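Local structure of glycolipid-binding domain-containing protein (Pseudomonas aeruginosa, 2H1T) at residues Y46-R51 with I103-S108; R126-A131 with S143-Y148. The protein is of unknown function but probably binds glycolipids and may take part in glycolipid metabolism. All blocks are in the same frame, centred on the assembly; numbering follows the deposited sequence.

Contact 1 lies near the centre of the chain and is fully buried, whereas contact 2 sits farther out and mixes buried with exposed residues. The first brings together two different sheets, strand 45-54 of one and strand 102-106 of the other, through side chains alone. The second holds adjacent strands of a single sheet, 126-135 and 142-152, by a ladder of backbone hydrogen bonds with charged groups on its outer side. Both contacts reach this second sheet, because strand 102-106 runs parallel to strand 126-135 at its margin; a probable hydrogen bond of 2.9 Å between Asp104 OD2 and Gln146 NE2 joins them directly.

Contact 1. Residues Y46-R51 with I103-S108; sequences YQLDYR and IDIWPS. With EDO (1,2-ethanediol), chain D.
Ile105 lays its CD1 methyl over one face of the Tyr50 ring, 3.7 Å from the ring centroid and 14° off the normal, a CH-pi contact displaced slightly toward the CE1 and CZ side. The two side chains come from opposite directions. In Tyr50 a chi1 of 74° sets the direction of the ring, and a chi2 of 83° turns its face to Ile105 CD1. The other branch of Ile105, CG2, meets Leu48 CD2 at 4.3 Å, so its two branches pack on Tyr50 and Leu48. Tyr50 OH comes within 3.4 Å of Ser108 OG, and the Glu22 carboxylate is hydrogen-bonded to both hydroxyls, OE2 to Tyr50 OH and OE1 to Ser108 OG. Toward the N-terminal end of the segment, Tyr46 drives its phenol oxygen against the proline ring, with OH 3.2 Å from Pro107 CD. The peptide bond before Pro107 is cis, and Pro107 CB lies over the centre of the Trp106 ring, whose indole also meets Trp14 of the second subunit. On the reverse side of strand 46-51, Gln47 NE2 donates to Asp49 OD1 on the syn side of the carboxylate (3.1 Å). At the backbone carbonyl of Asp49 a 1,2-ethanediol, probably from the crystallisation liquor, forms a weak hydrogen bond through O1; it is also hydrogen-bonded to Glu32. With Tyr50 CA and Ile105 CA 9.9 Å apart, two beta sheets pack through a largely apolar layer, with a buried polar cluster at Glu22, inside this putative glycolipid-binding fold.

Contact 2. Residues R126-A131 with S143-Y148; sequences RAEIRA and SMRQAY
Ala127, Ile129 and Ala131 each exchange two backbone hydrogen bonds with Tyr148, Gln146 and Met144 in turn, so six N-H groups and six carbonyls are satisfied within the antiparallel pair. Ile129 N to Gln146 O (2.8 Å) is among the straightest, at 170°. Between them lie the non-hydrogen-bonded pairs Glu128-Ala147 and Arg130-Arg145; Glu128 CA also makes a CA-H...O contact with Gln146 O (3.3 Å). On the face of Glu128 and Arg145, the carboxylate is shared: OE2 takes Arg126 NH2 at 3.0 Å, in the guanidinium plane, while OE1 accepts from a water that accepts from Arg145 NH2. Ala147 CB lies over a face of the Arg126 guanidinium, whose NH1 forms a salt bridge with Glu159. A bond from Arg130 NH1 to Ser143 OG is doubtful, since OG comes too near Arg130 CG. On the other face, Ala131 CB touches Gln146 CD at 3.5 Å, and Ile129, with CG1 between backbone N and carbonyl carbon (chi1 74°), carries CD1 to Tyr148 CE1. Gln146 NE2 probably bonds Asp104 OD2, and Tyr148 OH bonds Asn112. Helix 113-119 packs on Ala127, Ile129 and Tyr148; strand 142-152 also adjoins strand 155-160, Arg145 and Ala147 bonding by backbone to Leu161 and Glu159.

Contact 1. Residues Y46-R51 with I103-S108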
ATOM      1  N   TYR A  46      -3.790   2.108   2.111  1.00 15.87           N
ATOM      2  CA  TYR A  46      -4.624   2.293   0.932  1.00 17.84           C
ATOM      3  C   TYR A  46      -3.748   2.610  -0.274  1.00 17.84           C
ATOM      4  O   TYR A  46      -2.550   2.878  -0.157  1.00 16.11           O
ATOM      5  CB  TYR A  46      -5.703   3.378   1.174  1.00 18.16           C
ATOM      6  CG  TYR A  46      -5.150   4.760   1.402  1.00 19.05           C
ATOM      7  CD1 TYR A  46      -4.948   5.629   0.325  1.00 17.48           C
ATOM      8  CD2 TYR A  46      -4.846   5.228   2.696  1.00 13.63           C
ATOM      9  CE1 TYR A  46      -4.413   6.948   0.516  1.00 19.93           C
ATOM     10  CE2 TYR A  46      -4.282   6.553   2.888  1.00 17.22           C
ATOM     11  CZ  TYR A  46      -4.093   7.395   1.786  1.00 19.62           C
ATOM     12  OH  TYR A  46      -3.548   8.672   1.912  1.00 16.49           O
ATOM     13  N   GLN A  47      -4.345   2.502  -1.451  1.00 18.90           N
ATOM     14  CA  GLN A  47      -3.709   2.968  -2.656  1.00 18.75           C
ATOM     15  C   GLN A  47      -4.702   3.868  -3.375  1.00 19.67           C
ATOM     16  O   GLN A  47      -5.850   3.457  -3.627  1.00 16.93           O
ATOM     17  CB  GLN A  47      -3.307   1.843  -3.591  1.00 17.62           C
ATOM     18  CG  GLN A  47      -2.661   2.384  -4.899  1.00 21.71           C
ATOM     19  CD  GLN A  47      -1.870   1.349  -5.678  1.00 24.91           C
ATOM     20  OE1 GLN A  47      -1.108   0.559  -5.095  1.00 29.86           O
ATOM     21  NE2 GLN A  47      -2.045   1.340  -7.009  1.00 26.10           N
ATOM     22  N   LEU A  48      -4.198   5.056  -3.728  1.00 18.48           N
ATOM     23  CA  LEU A  48      -4.935   6.060  -4.477  1.00 15.88           C
ATOM     24  C   LEU A  48      -4.307   6.144  -5.864  1.00 15.85           C
ATOM     25  O   LEU A  48      -3.095   6.320  -6.003  1.00 18.38           O
ATOM     26  CB  LEU A  48      -4.818   7.430  -3.797  1.00 14.35           C
ATOM     27  CG  LEU A  48      -5.498   8.573  -4.576  1.00 16.28           C
ATOM     28  CD1 LEU A  48      -6.982   8.336  -4.661  1.00 16.89           C
ATOM     29  CD2 LEU A  48      -5.249   9.900  -3.922  1.00 18.86           C
ATOM     30  N   ASP A  49      -5.130   6.013  -6.884  1.00 15.16           N
ATOM     31  CA  ASP A  49      -4.739   6.248  -8.283  1.00 16.24           C
ATOM     32  C   ASP A  49      -5.505   7.475  -8.716  1.00 14.78           C
ATOM     33  O   ASP A  49      -6.689   7.581  -8.458  1.00 14.18           O
ATOM     34  CB  ASP A  49      -5.131   5.059  -9.182  1.00 16.42           C
ATOM     35  CG  ASP A  49      -4.400   3.775  -8.823  1.00 26.31           C
ATOM     36  OD1 ASP A  49      -3.212   3.820  -8.503  1.00 25.81           O
ATOM     37  OD2 ASP A  49      -5.039   2.696  -8.856  1.00 36.98           O
ATOM     38  N   TYR A  50      -4.840   8.441  -9.326  1.00 15.84           N
ATOM     39  CA  TYR A  50      -5.566   9.592  -9.785  1.00 15.63           C
ATOM     40  C   TYR A  50      -5.013  10.166 -11.066  1.00 16.45           C
ATOM     41  O   TYR A  50      -3.851   9.953 -11.404  1.00 16.65           O
ATOM     42  CB  TYR A  50      -5.639  10.648  -8.679  1.00 14.62           C
ATOM     43  CG  TYR A  50      -4.347  11.425  -8.380  1.00 11.20           C
ATOM     44  CD1 TYR A  50      -3.958  12.548  -9.137  1.00 10.37           C
ATOM     45  CD2 TYR A  50      -3.565  11.113  -7.263  1.00 12.49           C
ATOM     46  CE1 TYR A  50      -2.783  13.250  -8.826  1.00 14.87           C
ATOM     47  CE2 TYR A  50      -2.420  11.857  -6.931  1.00 14.21           C
ATOM     48  CZ  TYR A  50      -2.049  12.921  -7.714  1.00 13.44           C
ATOM     49  OH  TYR A  50      -0.910  13.636  -7.371  1.00 15.69           O
ATOM     50  N   ARG A  51      -5.868  10.892 -11.761  1.00 16.95           N
ATOM     51  CA  ARG A  51      -5.444  11.593 -12.963  1.00 17.77           C
ATOM     52  C   ARG A  51      -6.013  12.988 -12.934  1.00 13.59           C
ATOM     53  O   ARG A  51      -7.209  13.156 -12.677  1.00 13.42           O
ATOM     54  CB  ARG A  51      -5.891  10.814 -14.214  1.00 18.55           C
ATOM     55  CG  ARG A  51      -5.616  11.568 -15.555  1.00 22.17           C
ATOM     56  CD  ARG A  51      -6.092  10.801 -16.805  1.00 26.13           C
ATOM     57  NE  ARG A  51      -7.522  10.469 -16.791  1.00 34.57           N
ATOM     58  CZ  ARG A  51      -8.516  11.267 -17.199  1.00 37.61           C
ATOM     59  NH1 ARG A  51      -8.282  12.511 -17.649  1.00 40.47           N
ATOM     60  NH2 ARG A  51      -9.770  10.816 -17.147  1.00 37.62           N
ATOM     61  N   ILE A 103      -7.016  22.198  -7.206  1.00 18.82           N
ATOM     62  CA  ILE A 103      -7.206  21.083  -6.285  1.00 18.63           C
ATOM     63  C   ILE A 103      -5.932  20.963  -5.425  1.00 16.07           C
ATOM     64  O   ILE A 103      -4.832  21.274  -5.883  1.00 16.80           O
ATOM     65  CB  ILE A 103      -7.502  19.759  -7.052  1.00 19.69           C
ATOM     66  CG1 ILE A 103      -8.979  19.687  -7.417  1.00 24.32           C
ATOM     67  CG2 ILE A 103      -7.218  18.522  -6.226  1.00 21.25           C
ATOM     68  CD1 ILE A 103      -9.378  18.346  -8.102  1.00 24.66           C
ATOM     69  N   ASP A 104      -6.119  20.538  -4.182  1.00 16.51           N
ATOM     70  CA  ASP A 104      -5.038  20.182  -3.265  1.00 15.59           C
ATOM     71  C   ASP A 104      -5.398  18.804  -2.700  1.00 15.78           C
ATOM     72  O   ASP A 104      -6.418  18.630  -2.019  1.00 15.00           O
ATOM     73  CB  ASP A 104      -4.920  21.237  -2.165  1.00 15.84           C
ATOM     74  CG  ASP A 104      -3.843  20.919  -1.128  1.00 18.75           C
ATOM     75  OD1 ASP A 104      -3.206  19.819  -1.171  1.00 16.79           O
ATOM     76  OD2 ASP A 104      -3.637  21.786  -0.230  1.00 23.63           O
ATOM     77  N   ILE A 105      -4.570  17.826  -3.025  1.00 14.39           N
ATOM     78  CA  ILE A 105      -4.782  16.427  -2.601  1.00 15.11           C
ATOM     79  C   ILE A 105      -3.800  16.225  -1.468  1.00 16.25           C
ATOM     80  O   ILE A 105      -2.619  16.513  -1.638  1.00 16.58           O
ATOM     81  CB  ILE A 105      -4.381  15.422  -3.720  1.00 16.84           C
ATOM     82  CG1 ILE A 105      -5.311  15.499  -4.947  1.00 14.69           C
ATOM     83  CG2 ILE A 105      -4.391  14.003  -3.159  1.00 15.71           C
ATOM     84  CD1 ILE A 105      -4.660  15.073  -6.254  1.00 16.39           C
ATOM     85  N   TRP A 106      -4.272  15.666  -0.355  1.00 16.46           N
ATOM     86  CA  TRP A 106      -3.400  15.126   0.726  1.00 15.69           C
ATOM     87  C   TRP A 106      -3.453  13.607   0.586  1.00 17.42           C
ATOM     88  O   TRP A 106      -4.532  13.042   0.411  1.00 18.07           O
ATOM     89  CB  TRP A 106      -3.894  15.520   2.144  1.00 17.60           C
ATOM     90  CG  TRP A 106      -3.225  14.719   3.224  1.00 17.77           C
ATOM     91  CD1 TRP A 106      -3.685  13.560   3.841  1.00 22.68           C
ATOM     92  CD2 TRP A 106      -1.924  14.968   3.787  1.00 20.86           C
ATOM     93  NE1 TRP A 106      -2.726  13.082   4.726  1.00 21.86           N
ATOM     94  CE2 TRP A 106      -1.652  13.933   4.720  1.00 19.11           C
ATOM     95  CE3 TRP A 106      -0.952  15.944   3.563  1.00 20.58           C
ATOM     96  CZ2 TRP A 106      -0.461  13.874   5.444  1.00 21.60           C
ATOM     97  CZ3 TRP A 106       0.237  15.883   4.294  1.00 21.60           C
ATOM     98  CH2 TRP A 106       0.465  14.856   5.215  1.00 21.69           C
ATOM     99  N   PRO A 107      -2.316  12.931   0.724  1.00 15.55           N
ATOM    100  CA  PRO A 107      -0.965  13.449   0.903  1.00 15.50           C
ATOM    101  C   PRO A 107      -0.168  13.525  -0.388  1.00 16.50           C
ATOM    102  O   PRO A 107       0.447  12.535  -0.804  1.00 15.76           O
ATOM    103  CB  PRO A 107      -0.356  12.407   1.844  1.00 15.82           C
ATOM    104  CG  PRO A 107      -1.019  11.151   1.499  1.00 16.09           C
ATOM    105  CD  PRO A 107      -2.359  11.463   0.934  1.00 13.65           C
ATOM    106  N   SER A 108      -0.122  14.704  -1.008  1.00 14.39           N
ATOM    107  CA  SER A 108       0.701  14.847  -2.218  1.00 15.04           C
ATOM    108  C   SER A 108       1.277  16.231  -2.381  1.00 15.73           C
ATOM    109  O   SER A 108       0.552  17.219  -2.436  1.00 17.88           O
ATOM    110  CB  SER A 108      -0.051  14.480  -3.487  1.00 15.76           C
ATOM    111  OG  SER A 108       0.726  14.740  -4.658  1.00 16.56           O
TER
HETATM  112  C1  EDO D 189      -7.128   6.273 -12.225  1.00 39.60           C
HETATM  113  O1  EDO D 189      -7.912   7.323 -11.655  1.00 35.69           O
HETATM  114  C2  EDO D 189      -6.405   6.776 -13.469  1.00 41.81           C
HETATM  115  O2  EDO D 189      -5.084   6.195 -13.594  1.00 45.02           O

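Contact 2. Residues R126-A131 with S143-Y148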
ATOM      1  N   ARG A 126       2.222  38.028  -2.959  1.00 14.82           N
ATOM      2  CA  ARG A 126       1.346  37.134  -2.232  1.00 14.68           C
ATOM      3  C   ARG A 126       0.017  36.989  -2.972  1.00 14.00           C
ATOM      4  O   ARG A 126      -0.518  37.959  -3.540  1.00 14.65           O
ATOM      5  CB  ARG A 126       1.122  37.702  -0.821  1.00 14.51           C
ATOM      6  CG  ARG A 126       0.024  37.039  -0.024  1.00 14.39           C
ATOM      7  CD  ARG A 126      -0.322  37.848   1.217  1.00 16.37           C
ATOM      8  NE  ARG A 126      -1.307  37.143   2.054  1.00 19.92           N
ATOM      9  CZ  ARG A 126      -1.013  36.276   3.021  1.00 15.83           C
ATOM     10  NH1 ARG A 126       0.248  35.999   3.302  1.00 18.78           N
ATOM     11  NH2 ARG A 126      -1.994  35.679   3.707  1.00 16.97           N
ATOM     12  N   ALA A 127      -0.518  35.775  -2.974  1.00 13.50           N
ATOM     13  CA  ALA A 127      -1.891  35.527  -3.430  1.00 14.19           C
ATOM     14  C   ALA A 127      -2.659  34.670  -2.435  1.00 16.04           C
ATOM     15  O   ALA A 127      -2.129  33.697  -1.882  1.00 16.40           O
ATOM     16  CB  ALA A 127      -1.896  34.858  -4.779  1.00 15.58           C
ATOM     17  N   GLU A 128      -3.927  35.005  -2.219  1.00 16.26           N
ATOM     18  CA  GLU A 128      -4.777  34.139  -1.461  1.00 15.80           C
ATOM     19  C   GLU A 128      -5.713  33.421  -2.447  1.00 15.85           C
ATOM     20  O   GLU A 128      -6.287  34.047  -3.343  1.00 13.87           O
ATOM     21  CB  GLU A 128      -5.534  34.917  -0.396  1.00 15.48           C
ATOM     22  CG  GLU A 128      -4.634  35.854   0.428  1.00 18.17           C
ATOM     23  CD  GLU A 128      -5.291  36.356   1.697  1.00 21.34           C
ATOM     24  OE1 GLU A 128      -6.538  36.382   1.729  1.00 32.26           O
ATOM     25  OE2 GLU A 128      -4.583  36.746   2.662  1.00 29.01           O
ATOM     26  N   ILE A 129      -5.850  32.110  -2.280  1.00 15.24           N
ATOM     27  CA  ILE A 129      -6.609  31.301  -3.208  1.00 17.77           C
ATOM     28  C   ILE A 129      -7.649  30.523  -2.417  1.00 16.68           C
ATOM     29  O   ILE A 129      -7.583  30.459  -1.183  1.00 18.20           O
ATOM     30  CB  ILE A 129      -5.701  30.343  -4.052  1.00 20.40           C
ATOM     31  CG1 ILE A 129      -5.190  29.176  -3.193  1.00 20.04           C
ATOM     32  CG2 ILE A 129      -4.496  31.095  -4.649  1.00 22.22           C
ATOM     33  CD1 ILE A 129      -4.530  28.071  -3.950  1.00 21.85           C
ATOM     34  N   ARG A 130      -8.628  30.009  -3.151  1.00 17.29           N
ATOM     35  CA  ARG A 130      -9.596  29.049  -2.661  1.00 17.86           C
ATOM     36  C   ARG A 130      -9.327  27.697  -3.328  1.00 18.30           C
ATOM     37  O   ARG A 130      -9.552  27.491  -4.536  1.00 17.62           O
ATOM     38  CB  ARG A 130     -11.015  29.577  -2.870  1.00 18.70           C
ATOM     39  CG  ARG A 130     -12.100  28.699  -2.245  1.00 19.93           C
ATOM     40  CD  ARG A 130     -13.537  29.189  -2.553  1.00 23.57           C
ATOM     41  NE  ARG A 130     -13.786  30.477  -1.949  1.00 27.30           N
ATOM     42  CZ  ARG A 130     -13.964  30.675  -0.636  1.00 35.46           C
ATOM     43  NH1 ARG A 130     -13.965  29.658   0.247  1.00 36.87           N
ATOM     44  NH2 ARG A 130     -14.133  31.914  -0.185  1.00 38.05           N
ATOM     45  N   ALA A 131      -8.758  26.779  -2.553  1.00 17.89           N
ATOM     46  CA  ALA A 131      -8.370  25.499  -3.075  1.00 16.28           C
ATOM     47  C   ALA A 131      -9.444  24.465  -2.795  1.00 15.12           C
ATOM     48  O   ALA A 131     -10.089  24.486  -1.748  1.00 17.24           O
ATOM     49  CB  ALA A 131      -7.033  25.031  -2.444  1.00 18.84           C
ATOM     50  N   SER A 143     -13.879  23.176   0.182  1.00 17.51           N
ATOM     51  CA  SER A 143     -13.159  24.413  -0.077  0.50 19.71           C
ATOM     52  C   SER A 143     -12.240  24.801   1.092  1.00 19.32           C
ATOM     53  O   SER A 143     -12.599  24.660   2.263  1.00 18.94           O
ATOM     54  CB  SER A 143     -14.141  25.539  -0.376  0.50 21.04           C
ATOM     55  OG  SER A 143     -13.425  26.690  -0.734  0.50 22.55           O
HETATM   56  N   MSE A 144     -11.045  25.295   0.764  1.00 18.97           N
HETATM   57  CA  MSE A 144     -10.072  25.713   1.780  1.00 21.49           C
HETATM   58  C   MSE A 144      -9.254  26.921   1.314  1.00 20.25           C
HETATM   59  O   MSE A 144      -8.664  26.900   0.226  1.00 17.99           O
HETATM   60  CB  MSE A 144      -9.117  24.575   2.137  1.00 23.02           C
HETATM   61  CG  MSE A 144      -8.163  24.937   3.209  1.00 25.71           C
HETATM   62 SE   MSE A 144      -6.864  23.579   3.420  0.75 32.84          SE
HETATM   63  CE  MSE A 144      -8.000  22.326   4.334  1.00 37.01           C
ATOM     64  N   ARG A 145      -9.258  27.961   2.136  1.00 19.61           N
ATOM     65  CA  ARG A 145      -8.520  29.183   1.871  1.00 20.16           C
ATOM     66  C   ARG A 145      -7.033  28.970   2.175  1.00 18.66           C
ATOM     67  O   ARG A 145      -6.676  28.454   3.226  1.00 16.58           O
ATOM     68  CB  ARG A 145      -9.095  30.348   2.688  1.00 21.36           C
ATOM     69  CG  ARG A 145     -10.486  30.802   2.208  1.00 23.94           C
ATOM     70  CD  ARG A 145     -11.160  31.784   3.150  1.00 25.96           C
ATOM     71  NE  ARG A 145     -10.297  32.937   3.386  1.00 30.99           N
ATOM     72  CZ  ARG A 145      -9.768  33.284   4.554  1.00 33.24           C
ATOM     73  NH1 ARG A 145     -10.054  32.629   5.680  1.00 37.29           N
ATOM     74  NH2 ARG A 145      -8.978  34.346   4.603  1.00 35.95           N
ATOM     75  N   GLN A 146      -6.194  29.348   1.214  1.00 17.03           N
ATOM     76  CA  GLN A 146      -4.754  29.140   1.296  1.00 16.00           C
ATOM     77  C   GLN A 146      -4.070  30.400   0.811  1.00 14.66           C
ATOM     78  O   GLN A 146      -4.655  31.165   0.070  1.00 15.46           O
ATOM     79  CB  GLN A 146      -4.332  27.971   0.430  1.00 15.87           C
ATOM     80  CG  GLN A 146      -4.999  26.662   0.789  1.00 15.16           C
ATOM     81  CD  GLN A 146      -4.545  25.513  -0.049  1.00 17.00           C
ATOM     82  OE1 GLN A 146      -3.865  25.687  -1.080  1.00 17.86           O
ATOM     83  NE2 GLN A 146      -4.858  24.303   0.412  1.00 15.67           N
ATOM     84  N   ALA A 147      -2.814  30.600   1.199  1.00 13.10           N
ATOM     85  CA  ALA A 147      -2.011  31.656   0.572  1.00 14.96           C
ATOM     86  C   ALA A 147      -0.665  31.135   0.093  1.00 14.54           C
ATOM     87  O   ALA A 147      -0.050  30.239   0.724  1.00 16.61           O
ATOM     88  CB  ALA A 147      -1.804  32.831   1.519  1.00 16.51           C
ATOM     89  N   TYR A 148      -0.233  31.698  -1.026  1.00 15.73           N
ATOM     90  CA  TYR A 148       1.106  31.490  -1.555  1.00 14.99           C
ATOM     91  C   TYR A 148       1.834  32.827  -1.715  1.00 15.92           C
ATOM     92  O   TYR A 148       1.299  33.799  -2.271  1.00 13.86           O
ATOM     93  CB  TYR A 148       1.036  30.791  -2.919  1.00 15.82           C
ATOM     94  CG  TYR A 148       0.728  29.312  -2.911  1.00 15.61           C
ATOM     95  CD1 TYR A 148      -0.567  28.845  -2.660  1.00 16.57           C
ATOM     96  CD2 TYR A 148       1.705  28.389  -3.260  1.00 14.61           C
ATOM     97  CE1 TYR A 148      -0.854  27.440  -2.682  1.00 11.46           C
ATOM     98  CE2 TYR A 148       1.436  27.021  -3.287  1.00 15.55           C
ATOM     99  CZ  TYR A 148       0.163  26.567  -2.986  1.00 14.81           C
ATOM    100  OH  TYR A 148      -0.088  25.219  -3.013  1.00 18.22           O
TER
HETATM  101  O   HOH W   1      -8.397  34.543   1.659  1.00 34.47           O